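Local coordinates for protein alkaline serine protease AL20 (Nesterenkonia abyssinica, PDB 3CP7) that probably hydrolyses peptide bonds as a thermostable, secreted serine protease of the trypsin-like type, active under alkaline conditions, at residues G40-F51 with L76-G86; M164-W173 with Q183-Y191. One frame throughout, in Å; residues are numbered along the deposited sequence.

Interaction 1. Residues G40-F51 with L76-G86; sequences GHCLHDGNGGQF and LVTSAEWANRG. With FMT (formic acid), chain C.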
loop_
_atom_site.group_PDB
_atom_site.type_symbol
_atom_site.label_atom_id
_atom_site.label_comp_id
_atom_site.label_asym_id
_atom_site.label_seq_id
_atom_site.Cartn_x
_atom_site.Cartn_y
_atom_site.Cartn_z
ATOM N N GLY A 40 5.126 -9.044 -5.244
ATOM C CA GLY A 40 4.572 -8.846 -3.905
ATOM C C GLY A 40 5.137 -9.837 -2.908
ATOM O O GLY A 40 5.489 -9.459 -1.790
ATOM N N HIS A 41 5.256 -11.108 -3.297
ATOM C CA HIS A 41 5.712 -12.126 -2.370
ATOM C C HIS A 41 7.193 -11.999 -2.027
ATOM O O HIS A 41 7.666 -12.666 -1.110
ATOM C CB HIS A 41 5.337 -13.533 -2.857
ATOM C CG HIS A 41 6.252 -14.109 -3.895
ATOM N ND1 HIS A 41 5.944 -14.141 -5.242
ATOM C CD2 HIS A 41 7.451 -14.730 -3.765
ATOM C CE1 HIS A 41 6.928 -14.741 -5.895
ATOM N NE2 HIS A 41 7.848 -15.112 -5.023
ATOM N N CYS A 42 7.921 -11.144 -2.745
ATOM C CA CYS A 42 9.326 -10.868 -2.421
ATOM C C CYS A 42 9.470 -9.798 -1.347
ATOM O O CYS A 42 10.585 -9.541 -0.875
ATOM C CB CYS A 42 10.086 -10.408 -3.662
ATOM S SG CYS A 42 10.264 -11.686 -4.939
ATOM N N LEU A 43 8.367 -9.164 -0.954
ATOM C CA LEU A 43 8.468 -8.173 0.120
ATOM C C LEU A 43 7.344 -8.218 1.152
ATOM O O LEU A 43 7.371 -7.457 2.130
ATOM C CB LEU A 43 8.685 -6.750 -0.427
ATOM C CG LEU A 43 7.758 -6.196 -1.509
ATOM C CD1 LEU A 43 6.342 -5.991 -0.947
ATOM C CD2 LEU A 43 8.334 -4.889 -2.050
ATOM N N HIS A 44 6.389 -9.131 0.973
ATOM C CA HIS A 44 5.297 -9.283 1.929
ATOM C C HIS A 44 4.780 -10.714 1.914
ATOM O O HIS A 44 4.650 -11.316 0.844
ATOM C CB HIS A 44 4.165 -8.288 1.636
ATOM C CG HIS A 44 3.142 -8.212 2.725
ATOM N ND1 HIS A 44 2.171 -9.172 2.898
ATOM C CD2 HIS A 44 2.963 -7.309 3.719
ATOM C CE1 HIS A 44 1.423 -8.855 3.942
ATOM N NE2 HIS A 44 1.889 -7.734 4.465
ATOM N N ASP A 45 4.467 -11.244 3.099
ATOM C CA ASP A 45 4.046 -12.644 3.257
ATOM C C ASP A 45 2.754 -12.999 2.519
ATOM O O ASP A 45 2.544 -14.159 2.149
ATOM C CB ASP A 45 3.811 -12.985 4.743
ATOM C CG ASP A 45 5.068 -12.906 5.609
ATOM O OD1 ASP A 45 6.204 -13.083 5.111
ATOM O OD2 ASP A 45 4.895 -12.696 6.830
ATOM N N GLY A 46 1.880 -12.013 2.339
ATOM C CA GLY A 46 0.523 -12.286 1.875
ATOM C C GLY A 46 -0.423 -12.463 3.049
ATOM O O GLY A 46 -0.129 -12.012 4.163
ATOM N N ASN A 47 -1.544 -13.139 2.808
ATOM C CA ASN A 47 -2.658 -13.161 3.771
ATOM C C ASN A 47 -2.253 -13.449 5.225
ATOM O O ASN A 47 -1.703 -14.512 5.527
ATOM C CB ASN A 47 -3.771 -14.115 3.309
ATOM C CG ASN A 47 -5.104 -13.843 4.005
ATOM O OD1 ASN A 47 -5.186 -13.032 4.931
ATOM N ND2 ASN A 47 -6.155 -14.522 3.555
ATOM N N GLY A 48 -2.520 -12.481 6.105
ATOM C CA GLY A 48 -2.264 -12.609 7.540
ATOM C C GLY A 48 -0.811 -12.488 7.971
ATOM O O GLY A 48 -0.498 -12.653 9.152
ATOM N N GLY A 49 0.074 -12.198 7.021
ATOM C CA GLY A 49 1.501 -12.085 7.300
ATOM C C GLY A 49 1.981 -10.655 7.445
ATOM O O GLY A 49 1.186 -9.746 7.656
ATOM N N GLN A 50 3.293 -10.462 7.341
ATOM C CA GLN A 50 3.907 -9.143 7.525
ATOM C C GLN A 50 4.932 -8.838 6.433
ATOM O O GLN A 50 5.140 -9.649 5.537
ATOM C CB GLN A 50 4.545 -9.038 8.907
ATOM C CG GLN A 50 5.669 -10.039 9.167
ATOM C CD GLN A 50 6.150 -10.036 10.617
ATOM O OE1 GLN A 50 5.747 -9.191 11.418
ATOM N NE2 GLN A 50 7.026 -10.979 10.951
ATOM N N PHE A 51 5.558 -7.665 6.507
ATOM C CA PHE A 51 6.567 -7.289 5.515
ATOM C C PHE A 51 7.876 -8.047 5.712
ATOM O O PHE A 51 8.220 -8.445 6.829
ATOM C CB PHE A 51 6.831 -5.776 5.531
ATOM C CG PHE A 51 5.697 -4.963 4.982
ATOM C CD1 PHE A 51 4.628 -4.588 5.796
ATOM C CD2 PHE A 51 5.679 -4.605 3.646
ATOM C CE1 PHE A 51 3.565 -3.837 5.289
ATOM C CE2 PHE A 51 4.632 -3.854 3.121
ATOM C CZ PHE A 51 3.570 -3.462 3.944
ATOM N N LEU A 76 8.648 -0.525 1.507
ATOM C CA LEU A 76 8.115 -1.634 0.730
ATOM C C LEU A 76 6.665 -1.313 0.412
ATOM O O LEU A 76 5.881 -0.987 1.321
ATOM C CB LEU A 76 8.233 -2.933 1.523
ATOM C CG LEU A 76 9.659 -3.234 2.007
ATOM C CD1 LEU A 76 9.680 -4.407 2.976
ATOM C CD2 LEU A 76 10.584 -3.485 0.823
ATOM N N VAL A 77 6.325 -1.359 -0.878
ATOM C CA VAL A 77 4.998 -0.961 -1.365
ATOM C C VAL A 77 4.349 -2.148 -2.065
ATOM O O VAL A 77 4.600 -2.423 -3.250
ATOM C CB VAL A 77 5.065 0.266 -2.306
ATOM C CG1 VAL A 77 3.660 0.762 -2.648
ATOM C CG2 VAL A 77 5.896 1.408 -1.672
ATOM N N THR A 78 3.538 -2.870 -1.305
ATOM C CA THR A 78 2.849 -4.052 -1.792
ATOM C C THR A 78 1.486 -3.700 -2.398
ATOM O O THR A 78 0.858 -2.728 -1.986
ATOM C CB THR A 78 2.679 -5.069 -0.631
ATOM O OG1 THR A 78 1.988 -6.222 -1.106
ATOM C CG2 THR A 78 1.915 -4.469 0.561
ATOM N N SER A 79 1.023 -4.487 -3.371
ATOM C CA SER A 79 -0.353 -4.351 -3.818
ATOM C C SER A 79 -1.278 -4.708 -2.656
ATOM O O SER A 79 -0.905 -5.502 -1.775
ATOM C CB SER A 79 -0.639 -5.263 -5.004
ATOM O OG SER A 79 -0.788 -6.594 -4.559
ATOM N N ALA A 80 -2.472 -4.113 -2.645
ATOM C CA ALA A 80 -3.444 -4.387 -1.595
ATOM C C ALA A 80 -3.926 -5.816 -1.659
ATOM O O ALA A 80 -4.105 -6.452 -0.625
ATOM C CB ALA A 80 -4.612 -3.456 -1.715
ATOM N N GLU A 81 -4.156 -6.317 -2.864
ATOM C CA GLU A 81 -4.735 -7.653 -2.998
ATOM C C GLU A 81 -3.725 -8.731 -2.616
ATOM O O GLU A 81 -4.105 -9.761 -2.048
ATOM C CB GLU A 81 -5.238 -7.881 -4.418
ATOM C CG GLU A 81 -6.294 -6.878 -4.886
ATOM C CD GLU A 81 -5.717 -5.626 -5.546
ATOM O OE1 GLU A 81 -6.499 -4.905 -6.218
ATOM O OE2 GLU A 81 -4.509 -5.354 -5.405
ATOM N N TRP A 82 -2.451 -8.511 -2.925
ATOM C CA TRP A 82 -1.427 -9.440 -2.455
ATOM C C TRP A 82 -1.336 -9.434 -0.920
ATOM O O TRP A 82 -1.421 -10.483 -0.273
ATOM C CB TRP A 82 -0.039 -9.184 -3.077
ATOM C CG TRP A 82 0.909 -10.146 -2.474
ATOM C CD1 TRP A 82 1.794 -9.920 -1.449
ATOM C CD2 TRP A 82 0.954 -11.542 -2.746
ATOM N NE1 TRP A 82 2.418 -11.097 -1.098
ATOM C CE2 TRP A 82 1.910 -12.111 -1.872
ATOM C CE3 TRP A 82 0.285 -12.373 -3.662
ATOM C CZ2 TRP A 82 2.211 -13.477 -1.889
ATOM C CZ3 TRP A 82 0.593 -13.731 -3.688
ATOM C CH2 TRP A 82 1.544 -14.266 -2.801
ATOM N N ALA A 83 -1.161 -8.251 -0.338
ATOM C CA ALA A 83 -0.973 -8.148 1.118
ATOM C C ALA A 83 -2.133 -8.711 1.916
ATOM O O ALA A 83 -1.925 -9.320 2.970
ATOM C CB ALA A 83 -0.739 -6.699 1.523
ATOM N N ASN A 84 -3.344 -8.484 1.426
ATOM C CA ASN A 84 -4.532 -8.818 2.176
ATOM C C ASN A 84 -5.014 -10.244 1.923
ATOM O O ASN A 84 -5.618 -10.853 2.805
ATOM C CB ASN A 84 -5.647 -7.790 1.919
ATOM C CG ASN A 84 -5.394 -6.448 2.625
ATOM O OD1 ASN A 84 -5.861 -6.245 3.742
ATOM N ND2 ASN A 84 -4.676 -5.519 1.964
ATOM N N ARG A 85 -4.766 -10.784 0.728
ATOM C CA ARG A 85 -5.398 -12.041 0.327
ATOM C C ARG A 85 -4.458 -13.030 -0.401
ATOM O O ARG A 85 -4.863 -14.148 -0.721
ATOM C CB ARG A 85 -6.658 -11.738 -0.523
ATOM C CG ARG A 85 -7.597 -10.651 0.087
ATOM C CD ARG A 85 -8.890 -10.384 -0.696
ATOM N NE ARG A 85 -8.703 -9.686 -1.972
ATOM C CZ ARG A 85 -8.520 -10.309 -3.137
ATOM N NH1 ARG A 85 -8.374 -9.613 -4.257
ATOM N NH2 ARG A 85 -8.478 -11.634 -3.177
ATOM N N GLY A 86 -3.214 -12.632 -0.669
ATOM C CA GLY A 86 -2.297 -13.475 -1.444
ATOM C C GLY A 86 -2.796 -13.702 -2.862
ATOM O O GLY A 86 -2.591 -14.776 -3.439
HETATM C C FMT C . 11.317 -16.867 -5.094
HETATM O O1 FMT C . 10.211 -16.567 -4.611
HETATM O O2 FMT C . 11.493 -17.041 -6.302
HETATM O O HOH W 1 -2.764 -9.879 5.565
#
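Trp-82 pushes its indole from helix 80-85 into the bend formed by Gly-40, His-41, His-44 and Gly-46. From CB outward, CG lies anti to the backbone N (chi1 177°), which carries the ring off the helix toward 40-51 and places CG near Gly-40 CA, which sits over the five-membered ring in a CH-pi contact. CD1 meets the same glycine, 3.6 Å from Gly-40 C. Next comes NE1, whose bond to His-44 O is 3.0 Å long and nearly straight (174°); the acceptor lies in the indole plane, though NE1 stands well above the carbonyl plane. CE2 passes under His-41 N, and CZ2 touches His-41 CB at 3.3 Å. On the opposite face of the indole lies Gly-46 CA, 3.6 Å above the plane and toward the rim.

In the trypsin-like fold this loop follows strand 35-38 of the N-terminal barrel and carries the probable catalytic histidine, His-41. Its backbone and CB rest on Trp-82, while the imidazole turns from it: ND1 bonds to Asp-91, and NE2 donates to formic acid O1 at 2.8 Å.

His-44 lies between two layers. Ala-83 CB sits over the centre of one face, 4.0 Å from the ring centroid, and Gln-50 O over the other. Its ND1 accepts from Gly-46 N at 2.9 Å, which helps fix the ring's rotation. Further along, Leu-43 and Leu-76 lie alongside each other, pointing opposite ways, their CD2 atoms 3.9 Å apart, and Phe-51 lays CD2 against Leu-76 CB and CE2 against Thr-78 CG2. At the other end a water links Gly-48 N to Ala-83 O, and Arg-85 forms salt bridges with Asp-87 of its own chain, through NH1, and with Glu-75 of the second subunit, through NE.

Interaction 2. Residues M164-W173 with Q183-Y191; sequences MTGGSSGGPW and QNSTNSYGY. With FMT (formic acid), chain C.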
loop_
_atom_site.group_PDB
_atom_site.type_symbol
_atom_site.label_atom_id
_atom_site.label_comp_id
_atom_site.label_asym_id
_atom_site.label_seq_id
_atom_site.Cartn_x
_atom_site.Cartn_y
_atom_site.Cartn_z
ATOM N N MET A 164 13.461 -20.956 -15.296
ATOM C CA MET A 164 14.055 -20.372 -14.090
ATOM C C MET A 164 13.354 -20.835 -12.814
ATOM O O MET A 164 12.138 -21.032 -12.806
ATOM C CB MET A 164 14.082 -18.840 -14.154
ATOM C CG MET A 164 15.056 -18.306 -15.195
ATOM S SD MET A 164 15.396 -16.532 -15.049
ATOM C CE MET A 164 13.861 -15.800 -15.647
ATOM N N THR A 165 14.148 -20.965 -11.752
ATOM C CA THR A 165 13.748 -21.570 -10.483
ATOM C C THR A 165 13.616 -20.507 -9.383
ATOM O O THR A 165 13.812 -19.314 -9.638
ATOM C CB THR A 165 14.795 -22.641 -10.042
ATOM O OG1 THR A 165 16.086 -22.018 -9.933
ATOM C CG2 THR A 165 14.864 -23.799 -11.032
ATOM N N GLY A 166 13.305 -20.936 -8.162
ATOM C CA GLY A 166 13.166 -20.031 -7.017
ATOM C C GLY A 166 14.362 -19.099 -6.928
ATOM O O GLY A 166 15.496 -19.528 -7.126
ATOM N N GLY A 167 14.088 -17.824 -6.644
ATOM C CA GLY A 167 15.088 -16.758 -6.647
ATOM C C GLY A 167 14.850 -15.828 -7.823
ATOM O O GLY A 167 15.233 -14.650 -7.776
ATOM N N SER A 168 14.247 -16.353 -8.886
ATOM C CA SER A 168 13.943 -15.544 -10.068
ATOM C C SER A 168 12.713 -14.656 -9.866
ATOM O O SER A 168 12.510 -13.694 -10.619
ATOM C CB SER A 168 13.783 -16.414 -11.329
ATOM O OG SER A 168 12.684 -17.311 -11.201
ATOM N N SER A 169 11.892 -14.967 -8.864
ATOM C CA SER A 169 10.691 -14.172 -8.624
ATOM C C SER A 169 11.050 -12.716 -8.462
ATOM O O SER A 169 12.067 -12.380 -7.848
ATOM C CB SER A 169 9.976 -14.618 -7.363
ATOM O OG SER A 169 9.394 -15.899 -7.521
ATOM N N GLY A 170 10.181 -11.858 -8.981
ATOM C CA GLY A 170 10.396 -10.426 -8.920
ATOM C C GLY A 170 11.184 -9.900 -10.095
ATOM O O GLY A 170 11.203 -8.696 -10.320
ATOM N N GLY A 171 11.843 -10.789 -10.834
ATOM C CA GLY A 171 12.606 -10.375 -12.017
ATOM C C GLY A 171 11.702 -9.809 -13.093
ATOM O O GLY A 171 10.527 -10.147 -13.165
ATOM N N PRO A 172 12.230 -8.899 -13.915
ATOM C CA PRO A 172 11.399 -8.175 -14.872
ATOM C C PRO A 172 11.022 -8.974 -16.116
ATOM O O PRO A 172 11.822 -9.783 -16.610
ATOM C CB PRO A 172 12.287 -6.999 -15.279
ATOM C CG PRO A 172 13.685 -7.547 -15.140
ATOM C CD PRO A 172 13.632 -8.437 -13.924
ATOM N N TRP A 173 9.811 -8.732 -16.613
ATOM C CA TRP A 173 9.440 -9.109 -17.978
ATOM C C TRP A 173 9.493 -7.850 -18.823
ATOM O O TRP A 173 8.790 -6.881 -18.543
ATOM C CB TRP A 173 8.010 -9.624 -18.031
ATOM C CG TRP A 173 7.764 -10.979 -17.456
ATOM C CD1 TRP A 173 8.488 -11.628 -16.479
ATOM C CD2 TRP A 173 6.664 -11.838 -17.783
ATOM N NE1 TRP A 173 7.919 -12.863 -16.220
ATOM C CE2 TRP A 173 6.793 -13.002 -16.991
ATOM C CE3 TRP A 173 5.584 -11.735 -18.680
ATOM C CZ2 TRP A 173 5.882 -14.062 -17.072
ATOM C CZ3 TRP A 173 4.676 -12.784 -18.751
ATOM C CH2 TRP A 173 4.829 -13.930 -17.953
ATOM N N GLN A 183 9.307 -2.533 -19.110
ATOM C CA GLN A 183 8.870 -3.581 -18.200
ATOM C C GLN A 183 7.354 -3.647 -18.168
ATOM O O GLN A 183 6.681 -2.620 -18.070
ATOM C CB GLN A 183 9.417 -3.345 -16.791
ATOM C CG GLN A 183 8.954 -4.435 -15.829
ATOM C CD GLN A 183 9.748 -4.506 -14.556
ATOM O OE1 GLN A 183 10.681 -3.724 -14.330
ATOM N NE2 GLN A 183 9.395 -5.464 -13.709
ATOM N N ASN A 184 6.813 -4.859 -18.245
ATOM C CA ASN A 184 5.375 -5.017 -18.318
ATOM C C ASN A 184 4.817 -6.214 -17.529
ATOM O O ASN A 184 3.628 -6.529 -17.618
ATOM C CB ASN A 184 4.945 -5.037 -19.783
ATOM C CG ASN A 184 3.441 -5.009 -19.966
ATOM O OD1 ASN A 184 2.742 -4.073 -19.523
ATOM N ND2 ASN A 184 2.928 -6.016 -20.663
ATOM N N SER A 185 5.684 -6.857 -16.748
ATOM C CA SER A 185 5.254 -7.812 -15.724
ATOM C C SER A 185 6.471 -8.166 -14.884
ATOM O O SER A 185 7.539 -7.524 -14.994
ATOM C CB SER A 185 4.575 -9.064 -16.318
ATOM O OG SER A 185 3.999 -9.852 -15.283
ATOM N N THR A 186 6.303 -9.187 -14.057
ATOM C CA THR A 186 7.322 -9.618 -13.142
ATOM C C THR A 186 7.195 -11.153 -13.028
ATOM O O THR A 186 6.081 -11.692 -13.164
ATOM C CB THR A 186 6.986 -8.811 -11.868
ATOM O OG1 THR A 186 7.874 -7.699 -11.606
ATOM C CG2 THR A 186 6.220 -9.525 -10.723
ATOM N N ASN A 187 8.313 -11.857 -12.833
ATOM C CA ASN A 187 8.239 -13.289 -12.522
ATOM C C ASN A 187 7.508 -13.482 -11.211
ATOM O O ASN A 187 7.925 -12.929 -10.198
ATOM C CB ASN A 187 9.630 -13.911 -12.372
ATOM C CG ASN A 187 10.467 -13.806 -13.638
ATOM O OD1 ASN A 187 9.961 -13.949 -14.758
ATOM N ND2 ASN A 187 11.766 -13.549 -13.464
ATOM N N SER A 188 6.443 -14.280 -11.209
ATOM C CA SER A 188 5.661 -14.466 -9.992
ATOM C C SER A 188 5.570 -15.906 -9.472
ATOM O O SER A 188 5.864 -16.149 -8.298
ATOM C CB SER A 188 4.269 -13.851 -10.162
ATOM O OG SER A 188 3.379 -14.262 -9.136
ATOM N N TYR A 189 5.181 -16.855 -10.322
ATOM C CA TYR A 189 4.958 -18.209 -9.842
ATOM C C TYR A 189 4.896 -19.201 -10.982
ATOM O O TYR A 189 4.778 -18.816 -12.145
ATOM C CB TYR A 189 3.652 -18.267 -9.023
ATOM C CG TYR A 189 2.397 -18.154 -9.854
ATOM C CD1 TYR A 189 1.814 -16.918 -10.116
ATOM C CD2 TYR A 189 1.775 -19.296 -10.366
ATOM C CE1 TYR A 189 0.656 -16.809 -10.886
ATOM C CE2 TYR A 189 0.632 -19.208 -11.142
ATOM C CZ TYR A 189 0.059 -17.961 -11.384
ATOM O OH TYR A 189 -1.083 -17.838 -12.154
ATOM N N GLY A 190 4.997 -20.484 -10.632
ATOM C CA GLY A 190 4.615 -21.561 -11.547
ATOM C C GLY A 190 3.585 -22.455 -10.882
ATOM O O GLY A 190 3.207 -22.237 -9.717
ATOM N N TYR A 191 3.124 -23.455 -11.633
ATOM C CA TYR A 191 2.274 -24.495 -11.073
ATOM C C TYR A 191 3.050 -25.791 -10.972
ATOM O O TYR A 191 3.835 -26.123 -11.857
ATOM C CB TYR A 191 1.050 -24.733 -11.956
ATOM C CG TYR A 191 0.095 -23.571 -12.035
ATOM C CD1 TYR A 191 -0.659 -23.182 -10.937
ATOM C CD2 TYR A 191 -0.091 -22.892 -13.238
ATOM C CE1 TYR A 191 -1.553 -22.106 -11.021
ATOM C CE2 TYR A 191 -0.980 -21.822 -13.335
ATOM C CZ TYR A 191 -1.702 -21.426 -12.216
ATOM O OH TYR A 191 -2.588 -20.370 -12.291
HETATM C C FMT C . 11.317 -16.867 -5.094
HETATM O O1 FMT C . 10.211 -16.567 -4.611
HETATM O O2 FMT C . 11.493 -17.041 -6.302
HETATM O O HOH W 2 11.354 -6.426 -11.753
#
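One face of the Trp-173 indole carries Ser-185 CB, 3.4 Å above the plane and toward the rim, with Thr-186 O over the same face; the Asn-187 amide stands at the edge, its plane turned 61° from that of the ring. Here NE1 donates to Asn-187 OD1 over 2.7 Å, a short bond that is bent (137°) although the oxygen lies close to the indole plane. The other end of the amide is used as well: ND2 donates to Ser-168 O at 2.9 Å, approaching from the face of that carbonyl opposite Gly-171 N. Met-164 CE lies beside ND2, its chain crossing Asn-187 at about a right angle. With CG beside the backbone N (chi1 -61°), Asn-187 thus spans from the strand to the 168-171 turn and is held at both polar atoms.

Its backbone grips the same turn. Gly-170 N donates to Asn-187 O at 2.8 Å, and Asn-187 N donates to Gly-171 O. Beyond, Pro-172 pairs with Thr-186 in a non-hydrogen-bonded antiparallel pair, and a classic beta bulge sets Asn-184 and Ser-185 opposite the single residue Trp-173. Ser-185 O takes Trp-173 N and Gln-183 NE2 from opposite faces, while the amide oxygen of Gln-183 bonds to Asn-26. Water joins Gln-183 NE2 to Gly-170 O.

At 167-169, O2 of a formic acid, probably from the crystallisation liquor, receives Gly-167 N at 2.7 Å and Ser-169 OG, also at 2.7 Å, with a weak third bond from Ser-169 N. The Gly-Ser-Ser-Gly-Gly-Pro run at 167-172 and these two backbone amides are consistent with the nucleophile turn and oxyanion hole of chymotrypsin-like proteases, set on the hairpin of strands 172-175 and 183-191.

From the N terminus, interaction 1 comes first: it closes a loop of 24 residues containing strand 55-59 and the start of strand 71-78, and so ties the turn after strand 35-38 to the N-terminal barrel and helix 80-85. Interaction 2 follows much later, closing the 9 residues between segments 164-173 and 183-191, the connection of the hairpin of strands 172-175 and 183-191 in the second sheet. The two are in series, neither nested nor crossing. They meet in the cleft between the sheets, where His-41 NE2 lies 3.0 Å from Ser-169 OG and one formic acid bridges both. Asp-91, between the two contacts in sequence, also accepts from Ser-188 OG, consistent with a Ser-His-Asp triad assembled across the two halves.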